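Local coordinates for protein purine nucleoside phosphorylase YlmD (Geobacillus stearothermophilus, PDB 6T1B) that catalyses the phosphorolysis of adenosine, inosine and S-methyl-5'-thioadenosine, also deaminates adenosine, and binds two zinc ions, at residues A[16-21]-A[236-241]; A[26-31]-A[128-133]; A[246-249]-A[255-258]. All blocks are in the same frame, centred on the assembly; numbering follows the deposited sequence.

How the interactions relate
The three contacts run from the two-sheet core to the loop around the second zinc. Interactions 1 and 2 are neighbours, their centres 9 Å apart. Both join parts of the sheet containing strand 25-29 to the sheet containing strands 127-133 and 237-239; interaction 2 lies deep between the sheets, and interaction 1 lies at the latter sheet's edge strand. Along the chain, segments 26-31 and 128-133 both fall between segments 16-21 and 236-241. Interaction 3 follows, within the loop between strands 237-239 and 264-269, its centre about 19 Å from that of interaction 2. Lys31 bridges them through NZ and Glu248 O (2.9 Å), tying the core to the zinc-bearing loop.

Interaction 1 of 3, residues A[16-21]-A[236-241]; sequences CGAPPF and HIYVSE
The ring of Tyr238 has the methyl group of Ala18 over one face, while Pro19 and Pro20 approach its hydroxyl end obliquely. Ala18 CB sits 3.6 Å from the ring centroid of Tyr238 and only 12° off the ring normal, a CH-pi contact over the centre of the six-membered ring. The two sequence regions belong to different layers of the two-sheet core: Tyr238 lies on 237-239, an outermost strand of its sheet, and segment 16-21 begins the loop that leaves strand 13-16 of the other sheet and returns as strand 25-29. The loop therefore laps over the edge strand of its partner sheet.

The loop makes a short 3-10 turn at Pro19 to Phe21, closed by the backbone bond from Phe21 N to Ala18 O (2.9 Å). The turn sets both proline rings beside the tyrosine. Pro19 meets the ring with its CD atom, 3.9 Å from Tyr238 CE2, whereas Pro20 comes from the opposite direction to the tyrosine side chain and offers two ring carbons; its CG lies 3.7 Å from Tyr238 CE1. On the tyrosine, CG stands anti to the carbonyl carbon (chi1 -62°), which lays the ring along the loop and sets its face against Ala18 CB and its hydroxyl end up against both prolines. The two segments share apolar and CH-pi contacts, with no polar bond between them.

Surrounding residues fix both partners. Backbone bonds from Tyr238 to Val174 and Ile176 hold 237-239 on strand 173-176, and Phe21 turns inward onto Tyr130 and Val132 of strand 127-133. At the far end of the tyrosine, the nearest approach is Pro20 CD to Tyr238 OH, 3.4 Å.

Interaction 2 of 3, residues A[26-31]-A[128-133]; sequences AGLTTK and PIYFVA
Tyr130 reaches from one sheet to the other and gives its hydroxyl proton to the backbone carbonyl of Gly27, with OH 2.7 Å from Gly27 O. The acceptor lies at the edge of the tyrosine ring, near its plane. The donor stands well above the carbonyl plane, 67° out of it, and the C=O...OH angle is 108°. Leu28 completes this tight end: its side chain crosses the tyrosine at about a right angle, and CB comes within 3.5 Å of Tyr130 OH. With CG anti to the backbone N (chi1 -179°), Leu28 also brings CD1 to 4.0 Å from the same oxygen.

The packing is looser to either end of the pair. Ala26 CB stays 4.6 Å from Tyr130 CD2, and Pro128 CG 4.8 Å from Leu28 CD1; Lys31, farther along, is partly exposed. A phenylalanine in place of Tyr130 would probably leave Gly27 O without this side-chain donor and open a small gap beside Leu28 CB.

Phe6, Leu141 and Ala266 also pack on Tyr130, while Ile129 and Phe131 turn to helix 153-163 on the other side of their strand. Such face-to-face sheets with helices outside are the layered alpha/beta/beta/alpha core of the YfiH/LACC1 family.

Interaction 3 of 3, residues A[246-249]-A[255-258]; sequences CEEA and RRDR
Glu248 lies with its side chain over one face of the Arg256 guanidinium: CG sits above the centre of the group, 3.5 Å from Arg256 CZ. The carboxylate and guanidinium planes are stacked at 26°, and Glu248 OE2 is 3.4 Å from Arg256 NE, well out of the guanidinium plane. This salt bridge works through charge alone, with no N-H directed at the oxygen. Glu248 CA comes 3.3 Å from Arg256 NH1.

The N-H groups are used elsewhere. Arg256 NH2 forms a salt bridge with Asp257 OD1 (3.0 Å) on the syn side of the carboxylate, though tilted out of both planes, and NE adds a weak bond to the same oxygen. The bend at chi3 (61°) of Arg256 turns the guanidinium back to its neighbour. NH2 also meets Phe251 O and NH1 meets Ser245 O, so bonds from several directions fix the rotation of the guanidinium, while Asp257 OD2 is bonded to Thr261.

Both segments belong to a single loop, shaped by an inverse gamma turn at Glu247 and a type I beta turn from Arg255 to Arg258. Cys246 ligates the second zinc ion with Cys183, Cys184 and Cys243. Glu247 OE1 forms a salt bridge with Arg242. Glu248 OE2 and Asp257 OD1 are 4.2 Å apart; Arg256 probably offsets their repulsion, and the oxygen of water 2 lies 2.8 Å from Glu248 OE2, with a weaker contact to Asp257 OD1.

Interaction 1 of 3, residues A[16-21]-A[236-241]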
ATOM      1  N   CYS A  16      -7.781  -9.113  -0.100  1.00 17.33           N
ATOM      2  CA  CYS A  16      -7.463  -9.034   1.323  1.00 18.67           C
ATOM      3  C   CYS A  16      -8.557  -9.775   2.077  1.00 20.57           C
ATOM      4  O   CYS A  16      -9.705  -9.314   2.117  1.00 22.98           O
ATOM      5  CB  CYS A  16      -7.375  -7.589   1.793  1.00 19.63           C
ATOM      6  SG  CYS A  16      -7.091  -7.507   3.586  1.00 22.99           S
ATOM      7  N   GLY A  17      -8.220 -10.926   2.652  1.00 19.74           N
ATOM      8  CA  GLY A  17      -9.184 -11.799   3.286  1.00 24.14           C
ATOM      9  C   GLY A  17      -9.327 -11.629   4.783  1.00 22.58           C
ATOM     10  O   GLY A  17     -10.047 -12.427   5.407  1.00 27.46           O
ATOM     11  N   ALA A  18      -8.675 -10.649   5.382  1.00 22.07           N
ATOM     12  CA  ALA A  18      -8.863 -10.404   6.801  1.00 21.38           C
ATOM     13  C   ALA A  18     -10.331 -10.067   7.064  1.00 24.30           C
ATOM     14  O   ALA A  18     -10.906  -9.235   6.345  1.00 23.67           O
ATOM     15  CB  ALA A  18      -7.951  -9.262   7.242  1.00 24.06           C
ATOM     16  N   PRO A  19     -10.959 -10.666   8.076  1.00 24.85           N
ATOM     17  CA  PRO A  19     -12.420 -10.518   8.262  1.00 24.15           C
ATOM     18  C   PRO A  19     -12.883  -9.071   8.315  1.00 23.30           C
ATOM     19  O   PRO A  19     -13.934  -8.747   7.738  1.00 24.06           O
ATOM     20  CB  PRO A  19     -12.681 -11.235   9.596  1.00 28.29           C
ATOM     21  CG  PRO A  19     -11.618 -12.256   9.668  1.00 33.80           C
ATOM     22  CD  PRO A  19     -10.398 -11.666   9.010  1.00 26.84           C
ATOM     23  N   PRO A  20     -12.149  -8.163   8.969  1.00 22.29           N
ATOM     24  CA  PRO A  20     -12.632  -6.772   9.041  1.00 22.00           C
ATOM     25  C   PRO A  20     -12.732  -6.077   7.684  1.00 21.52           C
ATOM     26  O   PRO A  20     -13.381  -5.032   7.593  1.00 21.49           O
ATOM     27  CB  PRO A  20     -11.615  -6.073   9.958  1.00 25.04           C
ATOM     28  CG  PRO A  20     -10.923  -7.173  10.688  1.00 36.39           C
ATOM     29  CD  PRO A  20     -10.910  -8.348   9.753  1.00 26.58           C
ATOM     30  N   PHE A  21     -12.115  -6.613   6.634  1.00 18.74           N
ATOM     31  CA  PHE A  21     -12.147  -6.012   5.311  1.00 17.92           C
ATOM     32  C   PHE A  21     -13.224  -6.635   4.430  1.00 20.02           C
ATOM     33  O   PHE A  21     -13.318  -6.308   3.238  1.00 19.77           O
ATOM     34  CB  PHE A  21     -10.748  -6.095   4.673  1.00 17.55           C
ATOM     35  CG  PHE A  21      -9.728  -5.210   5.344  1.00 15.65           C
ATOM     36  CD1 PHE A  21      -9.038  -5.623   6.462  1.00 16.04           C
ATOM     37  CD2 PHE A  21      -9.469  -3.954   4.836  1.00 14.36           C
ATOM     38  CE1 PHE A  21      -8.121  -4.798   7.079  1.00 15.97           C
ATOM     39  CE2 PHE A  21      -8.550  -3.134   5.440  1.00 13.88           C
ATOM     40  CZ  PHE A  21      -7.871  -3.558   6.555  1.00 14.77           C
ATOM     41  N   HIS A 236      -6.061  -6.427  15.822  1.00 15.81           N
ATOM     42  CA  HIS A 236      -6.655  -5.754  14.684  1.00 15.52           C
ATOM     43  C   HIS A 236      -5.692  -5.583  13.520  1.00 14.28           C
ATOM     44  O   HIS A 236      -6.083  -4.990  12.507  1.00 15.26           O
ATOM     45  CB  HIS A 236      -7.155  -4.369  15.086  1.00 16.45           C
ATOM     46  CG  HIS A 236      -8.361  -4.371  15.976  1.00 16.99           C
ATOM     47  ND1 HIS A 236      -9.210  -3.293  16.029  1.00 17.14           N
ATOM     48  CD2 HIS A 236      -8.867  -5.296  16.828  1.00 19.34           C
ATOM     49  CE1 HIS A 236     -10.189  -3.545  16.884  1.00 18.44           C
ATOM     50  NE2 HIS A 236     -10.010  -4.758  17.373  1.00 18.43           N
ATOM     51  N   ILE A 237      -4.439  -6.020  13.666  1.00 14.49           N
ATOM     52  CA  ILE A 237      -3.394  -5.807  12.664  1.00 14.96           C
ATOM     53  C   ILE A 237      -3.033  -7.153  12.055  1.00 17.24           C
ATOM     54  O   ILE A 237      -2.535  -8.049  12.762  1.00 18.84           O
ATOM     55  CB  ILE A 237      -2.137  -5.161  13.262  1.00 14.81           C
ATOM     56  CG1 ILE A 237      -2.475  -3.815  13.898  1.00 15.03           C
ATOM     57  CG2 ILE A 237      -1.074  -4.979  12.171  1.00 15.47           C
ATOM     58  CD1 ILE A 237      -1.359  -3.281  14.796  1.00 17.38           C
ATOM     59  N   TYR A 238      -3.271  -7.281  10.752  1.00 14.93           N
ATOM     60  CA  TYR A 238      -3.011  -8.495   9.997  1.00 15.64           C
ATOM     61  C   TYR A 238      -1.836  -8.226   9.079  1.00 15.53           C
ATOM     62  O   TYR A 238      -1.799  -7.181   8.430  1.00 16.43           O
ATOM     63  CB  TYR A 238      -4.232  -8.822   9.138  1.00 16.50           C
ATOM     64  CG  TYR A 238      -5.496  -9.103   9.930  1.00 18.04           C
ATOM     65  CD1 TYR A 238      -6.232  -8.068  10.485  1.00 19.52           C
ATOM     66  CD2 TYR A 238      -5.951 -10.403  10.116  1.00 21.75           C
ATOM     67  CE1 TYR A 238      -7.396  -8.317  11.220  1.00 22.76           C
ATOM     68  CE2 TYR A 238      -7.115 -10.660  10.834  1.00 23.64           C
ATOM     69  CZ  TYR A 238      -7.825  -9.608  11.378  1.00 20.76           C
ATOM     70  OH  TYR A 238      -8.983  -9.869  12.093  1.00 31.65           O
ATOM     71  N   VAL A 239      -0.877  -9.143   9.027  1.00 15.97           N
ATOM     72  CA  VAL A 239       0.357  -8.912   8.270  1.00 14.80           C
ATOM     73  C   VAL A 239       0.533 -10.041   7.262  1.00 16.20           C
ATOM     74  O   VAL A 239       0.623 -11.213   7.641  1.00 19.39           O
ATOM     75  CB  VAL A 239       1.578  -8.830   9.200  1.00 18.81           C
ATOM     76  CG1 VAL A 239       2.834  -8.533   8.421  1.00 19.00           C
ATOM     77  CG2 VAL A 239       1.369  -7.775  10.274  1.00 18.27           C
ATOM     78  N   SER A 240       0.605  -9.694   5.981  1.00 14.81           N
ATOM     79  CA  SER A 240       0.953 -10.672   4.960  1.00 14.51           C
ATOM     80  C   SER A 240       2.402 -11.116   5.117  1.00 14.89           C
ATOM     81  O   SER A 240       3.288 -10.295   5.374  1.00 17.68           O
ATOM     82  CB  SER A 240       0.796 -10.040   3.575  1.00 16.39           C
ATOM     83  OG  SER A 240       1.128 -10.948   2.539  1.00 16.60           O
ATOM     84  N   GLU A 241       2.654 -12.405   4.906  1.00 17.17           N
ATOM     85  CA  GLU A 241       4.011 -12.933   4.902  1.00 20.48           C
ATOM     86  C   GLU A 241       4.644 -12.906   3.509  1.00 19.17           C
ATOM     87  O   GLU A 241       5.801 -13.324   3.359  1.00 22.06           O
ATOM     88  CB  GLU A 241       4.043 -14.374   5.426  1.00 23.24           C
ATOM     89  CG  GLU A 241       3.253 -14.642   6.700  1.00 29.43           C
ATOM     90  CD  GLU A 241       4.004 -14.286   7.960  1.00 68.14           C
ATOM     91  OE1 GLU A 241       3.605 -14.769   9.042  1.00 89.36           O
ATOM     92  OE2 GLU A 241       4.989 -13.523   7.870  1.00 84.69           O
TER

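Interaction 2 of 3, residues A[26-31]-A[128-133]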
ATOM      1  N   ALA A  26     -10.939  -4.815  -1.539  1.00 15.08           N
ATOM      2  CA  ALA A  26      -9.580  -4.550  -1.080  1.00 15.00           C
ATOM      3  C   ALA A  26      -8.647  -5.637  -1.596  1.00 14.69           C
ATOM      4  O   ALA A  26      -8.950  -6.824  -1.463  1.00 15.85           O
ATOM      5  CB  ALA A  26      -9.537  -4.463   0.450  1.00 14.42           C
ATOM      6  N   GLY A  27      -7.510  -5.243  -2.154  1.00 11.92           N
ATOM      7  CA  GLY A  27      -6.599  -6.233  -2.675  1.00 11.54           C
ATOM      8  C   GLY A  27      -5.347  -5.597  -3.230  1.00 11.56           C
ATOM      9  O   GLY A  27      -5.103  -4.393  -3.089  1.00 10.28           O
ATOM     10  N   LEU A  28      -4.550  -6.457  -3.863  1.00 12.37           N
ATOM     11  CA  LEU A  28      -3.309  -6.057  -4.518  1.00 10.75           C
ATOM     12  C   LEU A  28      -3.202  -6.882  -5.799  1.00 11.06           C
ATOM     13  O   LEU A  28      -3.415  -8.104  -5.785  1.00 13.40           O
ATOM     14  CB  LEU A  28      -2.100  -6.365  -3.642  1.00 11.25           C
ATOM     15  CG  LEU A  28      -0.721  -5.985  -4.180  1.00 12.12           C
ATOM     16  CD1 LEU A  28      -0.468  -4.493  -4.093  1.00 12.68           C
ATOM     17  CD2 LEU A  28       0.387  -6.706  -3.440  1.00 14.38           C
ATOM     18  N   THR A  29      -2.900  -6.213  -6.912  1.00 10.16           N
ATOM     19  CA  THR A  29      -2.775  -6.957  -8.168  1.00 11.38           C
ATOM     20  C   THR A  29      -1.478  -7.766  -8.192  1.00 11.82           C
ATOM     21  O   THR A  29      -0.541  -7.489  -7.445  1.00 11.33           O
ATOM     22  CB  THR A  29      -2.807  -6.007  -9.378  1.00 11.40           C
ATOM     23  OG1 THR A  29      -1.762  -5.045  -9.302  1.00 11.10           O
ATOM     24  CG2 THR A  29      -4.130  -5.288  -9.458  1.00 11.40           C
ATOM     25  N   THR A  30      -1.440  -8.778  -9.074  1.00 11.98           N
ATOM     26  CA  THR A  30      -0.208  -9.477  -9.416  1.00 11.83           C
ATOM     27  C   THR A  30       0.232  -8.991 -10.795  1.00 13.64           C
ATOM     28  O   THR A  30      -0.432  -8.179 -11.433  1.00 13.94           O
ATOM     29  CB  THR A  30      -0.381 -10.994  -9.450  1.00 16.48           C
ATOM     30  OG1 THR A  30      -1.127 -11.304 -10.626  1.00 18.41           O
ATOM     31  CG2 THR A  30      -1.030 -11.487  -8.184  1.00 18.86           C
ATOM     32  N   LYS A  31       1.336  -9.526 -11.281  1.00 13.29           N
ATOM     33  CA  LYS A  31       1.933  -8.966 -12.482  1.00 14.03           C
ATOM     34  C   LYS A  31       1.302  -9.485 -13.753  1.00 11.19           C
ATOM     35  O   LYS A  31       1.698  -9.047 -14.842  1.00 12.73           O
ATOM     36  CB  LYS A  31       3.444  -9.254 -12.504  1.00 17.57           C
ATOM     37  CG  LYS A  31       3.770 -10.670 -12.619  1.00 15.82           C
ATOM     38  CD  LYS A  31       5.154 -11.055 -12.076  1.00 31.61           C
ATOM     39  CE  LYS A  31       6.275 -10.179 -12.595  1.00 23.21           C
ATOM     40  NZ  LYS A  31       7.605 -10.905 -12.446  1.00 21.68           N
ATOM     41  N   PRO A 128       2.363  -1.659   1.477  1.00 10.52           N
ATOM     42  CA  PRO A 128       0.989  -1.142   1.364  1.00 10.02           C
ATOM     43  C   PRO A 128       0.262  -1.353   2.684  1.00 12.01           C
ATOM     44  O   PRO A 128       0.180  -2.487   3.185  1.00 11.61           O
ATOM     45  CB  PRO A 128       0.386  -1.979   0.227  1.00 10.68           C
ATOM     46  CG  PRO A 128       1.120  -3.281   0.263  1.00 13.25           C
ATOM     47  CD  PRO A 128       2.458  -3.052   0.980  1.00 11.64           C
ATOM     48  N   ILE A 129      -0.255  -0.283   3.260  1.00 10.37           N
ATOM     49  CA  ILE A 129      -0.930  -0.355   4.552  1.00 10.36           C
ATOM     50  C   ILE A 129      -2.395  -0.005   4.316  1.00 10.32           C
ATOM     51  O   ILE A 129      -2.718   1.122   3.922  1.00 10.50           O
ATOM     52  CB  ILE A 129      -0.288   0.566   5.601  1.00 11.40           C
ATOM     53  CG1 ILE A 129       1.223   0.400   5.689  1.00 12.08           C
ATOM     54  CG2 ILE A 129      -0.923   0.245   6.956  1.00 12.64           C
ATOM     55  CD1 ILE A 129       1.862   1.370   6.638  1.00 17.97           C
ATOM     56  N   TYR A 130      -3.275  -0.987   4.516  1.00 11.01           N
ATOM     57  CA  TYR A 130      -4.703  -0.828   4.323  1.00 11.20           C
ATOM     58  C   TYR A 130      -5.365  -0.610   5.679  1.00 10.98           C
ATOM     59  O   TYR A 130      -5.088  -1.344   6.631  1.00 11.70           O
ATOM     60  CB  TYR A 130      -5.305  -2.107   3.722  1.00 11.90           C
ATOM     61  CG  TYR A 130      -4.720  -2.608   2.400  1.00 11.18           C
ATOM     62  CD1 TYR A 130      -3.461  -3.198   2.350  1.00 12.39           C
ATOM     63  CD2 TYR A 130      -5.463  -2.556   1.223  1.00 10.93           C
ATOM     64  CE1 TYR A 130      -2.941  -3.686   1.153  1.00 12.07           C
ATOM     65  CE2 TYR A 130      -4.959  -3.035   0.042  1.00 10.80           C
ATOM     66  CZ  TYR A 130      -3.688  -3.596   0.007  1.00 10.96           C
ATOM     67  OH  TYR A 130      -3.176  -4.119  -1.172  1.00 11.37           O
ATOM     68  N   PHE A 131      -6.293   0.357   5.743  1.00 11.48           N
ATOM     69  CA  PHE A 131      -6.978   0.708   6.972  1.00 11.70           C
ATOM     70  C   PHE A 131      -8.487   0.612   6.760  1.00 12.74           C
ATOM     71  O   PHE A 131      -8.992   1.008   5.697  1.00 12.31           O
ATOM     72  CB  PHE A 131      -6.678   2.156   7.357  1.00 12.23           C
ATOM     73  CG  PHE A 131      -5.237   2.466   7.638  1.00 12.68           C
ATOM     74  CD1 PHE A 131      -4.329   2.672   6.621  1.00 10.84           C
ATOM     75  CD2 PHE A 131      -4.801   2.629   8.933  1.00 13.30           C
ATOM     76  CE1 PHE A 131      -3.024   3.013   6.925  1.00 12.12           C
ATOM     77  CE2 PHE A 131      -3.498   2.950   9.227  1.00 13.80           C
ATOM     78  CZ  PHE A 131      -2.618   3.152   8.227  1.00 13.16           C
ATOM     79  N   VAL A 132      -9.199   0.156   7.773  1.00 12.96           N
ATOM     80  CA  VAL A 132     -10.647   0.170   7.722  1.00 14.45           C
ATOM     81  C   VAL A 132     -11.162   0.423   9.123  1.00 15.84           C
ATOM     82  O   VAL A 132     -10.626  -0.091  10.109  1.00 15.49           O
ATOM     83  CB  VAL A 132     -11.216  -1.137   7.122  1.00 15.54           C
ATOM     84  CG1 VAL A 132     -10.919  -2.342   7.975  1.00 15.14           C
ATOM     85  CG2 VAL A 132     -12.710  -0.994   6.827  1.00 16.13           C
ATOM     86  N   ALA A 133     -12.191   1.244   9.215  1.00 15.11           N
ATOM     87  CA  ALA A 133     -13.008   1.345  10.425  1.00 17.35           C
ATOM     88  C   ALA A 133     -14.410   0.959   9.965  1.00 19.96           C
ATOM     89  O   ALA A 133     -15.190   1.815   9.494  1.00 19.56           O
ATOM     90  CB  ALA A 133     -12.952   2.746  11.021  1.00 16.97           C
TER

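Interaction 3 of 3, residues A[246-249]-A[255-258]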
ATOM      1  N   CYS A 246      10.857 -12.107  -3.253  1.00 16.64           N
ATOM      2  CA  CYS A 246      10.959 -13.554  -3.292  1.00 18.15           C
ATOM      3  C   CYS A 246       9.991 -14.181  -4.280  1.00 19.13           C
ATOM      4  O   CYS A 246      10.330 -15.144  -4.959  1.00 20.58           O
ATOM      5  CB  CYS A 246      10.652 -14.119  -1.905  1.00 17.21           C
ATOM      6  SG  CYS A 246      12.039 -14.006  -0.719  1.00 28.65           S
ATOM      7  N   GLU A 247       8.755 -13.675  -4.311  1.00 19.48           N
ATOM      8  CA  GLU A 247       7.679 -14.276  -5.105  1.00 21.80           C
ATOM      9  C   GLU A 247       7.692 -13.656  -6.497  1.00 25.25           C
ATOM     10  O   GLU A 247       6.789 -12.925  -6.901  1.00 21.31           O
ATOM     11  CB  GLU A 247       6.353 -14.135  -4.361  1.00 22.26           C
ATOM     12  CG  GLU A 247       6.390 -14.898  -3.028  1.00 28.62           C
ATOM     13  CD  GLU A 247       5.133 -14.831  -2.151  1.00 53.81           C
ATOM     14  OE1 GLU A 247       3.993 -14.671  -2.652  1.00 26.80           O
ATOM     15  OE2 GLU A 247       5.294 -14.977  -0.915  1.00 34.67           O
ATOM     16  N   GLU A 248       8.763 -13.991  -7.234  1.00 21.75           N
ATOM     17  CA  GLU A 248       9.001 -13.405  -8.545  1.00 19.82           C
ATOM     18  C   GLU A 248       7.936 -13.771  -9.562  1.00 27.28           C
ATOM     19  O   GLU A 248       7.785 -13.071 -10.570  1.00 26.46           O
ATOM     20  CB  GLU A 248      10.365 -13.779  -9.100  1.00 25.93           C
ATOM     21  CG  GLU A 248      10.579 -13.249 -10.516  1.00 39.90           C
ATOM     22  CD  GLU A 248      12.024 -13.310 -10.973  1.00 96.84           C
ATOM     23  OE1 GLU A 248      12.756 -14.198 -10.487  1.00 71.23           O
ATOM     24  OE2 GLU A 248      12.423 -12.466 -11.817  1.00 51.60           O
ATOM     25  N   ALA A 249       7.218 -14.874  -9.350  1.00 23.81           N
ATOM     26  CA  ALA A 249       6.178 -15.241 -10.303  1.00 27.10           C
ATOM     27  C   ALA A 249       4.879 -14.493 -10.061  1.00 22.61           C
ATOM     28  O   ALA A 249       3.955 -14.610 -10.881  1.00 23.38           O
ATOM     29  CB  ALA A 249       5.888 -16.742 -10.228  1.00 42.06           C
ATOM     30  N   ARG A 255      13.710  -3.797  -6.237  1.00 11.34           N
ATOM     31  CA  ARG A 255      15.043  -4.268  -5.895  1.00 13.52           C
ATOM     32  C   ARG A 255      15.449  -5.455  -6.761  1.00 13.43           C
ATOM     33  O   ARG A 255      16.538  -5.461  -7.346  1.00 15.29           O
ATOM     34  CB  ARG A 255      15.155  -4.609  -4.414  1.00 16.99           C
ATOM     35  CG  ARG A 255      16.569  -5.035  -4.027  1.00 24.88           C
ATOM     36  CD  ARG A 255      16.789  -5.050  -2.521  1.00 61.35           C
ATOM     37  NE  ARG A 255      17.109  -3.721  -2.009  1.00 74.51           N
ATOM     38  CZ  ARG A 255      18.156  -3.429  -1.238  1.00 58.16           C
ATOM     39  NH1 ARG A 255      19.006  -4.376  -0.847  1.00 55.61           N
ATOM     40  NH2 ARG A 255      18.336  -2.179  -0.839  1.00 66.78           N
ATOM     41  N   ARG A 256      14.592  -6.489  -6.845  1.00 12.55           N
ATOM     42  CA  ARG A 256      15.009  -7.696  -7.566  1.00 14.00           C
ATOM     43  C   ARG A 256      15.182  -7.403  -9.046  1.00 13.60           C
ATOM     44  O   ARG A 256      16.071  -7.956  -9.701  1.00 15.64           O
ATOM     45  CB  ARG A 256      13.965  -8.800  -7.401  1.00 14.61           C
ATOM     46  CG  ARG A 256      14.352 -10.148  -8.009  1.00 15.49           C
ATOM     47  CD  ARG A 256      13.160 -11.082  -8.149  1.00 20.16           C
ATOM     48  NE  ARG A 256      12.198 -10.467  -9.037  1.00 21.99           N
ATOM     49  CZ  ARG A 256      10.927 -10.188  -8.753  1.00 14.99           C
ATOM     50  NH1 ARG A 256      10.375 -10.527  -7.606  1.00 17.53           N
ATOM     51  NH2 ARG A 256      10.208  -9.589  -9.671  1.00 14.41           N
ATOM     52  N   ASP A 257      14.324  -6.557  -9.591  1.00 12.63           N
ATOM     53  CA  ASP A 257      14.292  -6.238 -11.011  1.00 11.51           C
ATOM     54  C   ASP A 257      15.239  -5.086 -11.343  1.00 14.99           C
ATOM     55  O   ASP A 257      15.207  -4.557 -12.468  1.00 15.12           O
ATOM     56  CB  ASP A 257      12.876  -5.938 -11.498  1.00 10.77           C
ATOM     57  CG  ASP A 257      11.910  -7.104 -11.302  1.00 12.57           C
ATOM     58  OD1 ASP A 257      12.370  -8.272 -11.269  1.00 15.10           O
ATOM     59  OD2 ASP A 257      10.690  -6.859 -11.209  1.00 13.59           O
ATOM     60  N   ARG A 258      16.067  -4.682 -10.389  1.00 13.30           N
ATOM     61  CA  ARG A 258      17.165  -3.745 -10.651  1.00 15.50           C
ATOM     62  C   ARG A 258      16.642  -2.406 -11.150  1.00 13.43           C
ATOM     63  O   ARG A 258      17.269  -1.751 -11.991  1.00 14.92           O
ATOM     64  CB  ARG A 258      18.179  -4.339 -11.620  1.00 16.87           C
ATOM     65  CG  ARG A 258      18.751  -5.656 -11.106  1.00 21.54           C
ATOM     66  CD  ARG A 258      19.904  -6.155 -11.941  1.00 27.17           C
ATOM     67  NE  ARG A 258      21.079  -5.309 -11.774  1.00 49.55           N
ATOM     68  CZ  ARG A 258      21.955  -5.437 -10.784  1.00 58.44           C
ATOM     69  NH1 ARG A 258      21.792  -6.381  -9.867  1.00 58.20           N
ATOM     70  NH2 ARG A 258      22.994  -4.618 -10.708  1.00 51.97           N
TER
HETATM   71  O   HOH W   1      13.788  -9.531 -12.910  1.00 36.69           O
HETATM   72  O   HOH W   2      11.421 -10.630 -13.670  1.00 49.12           O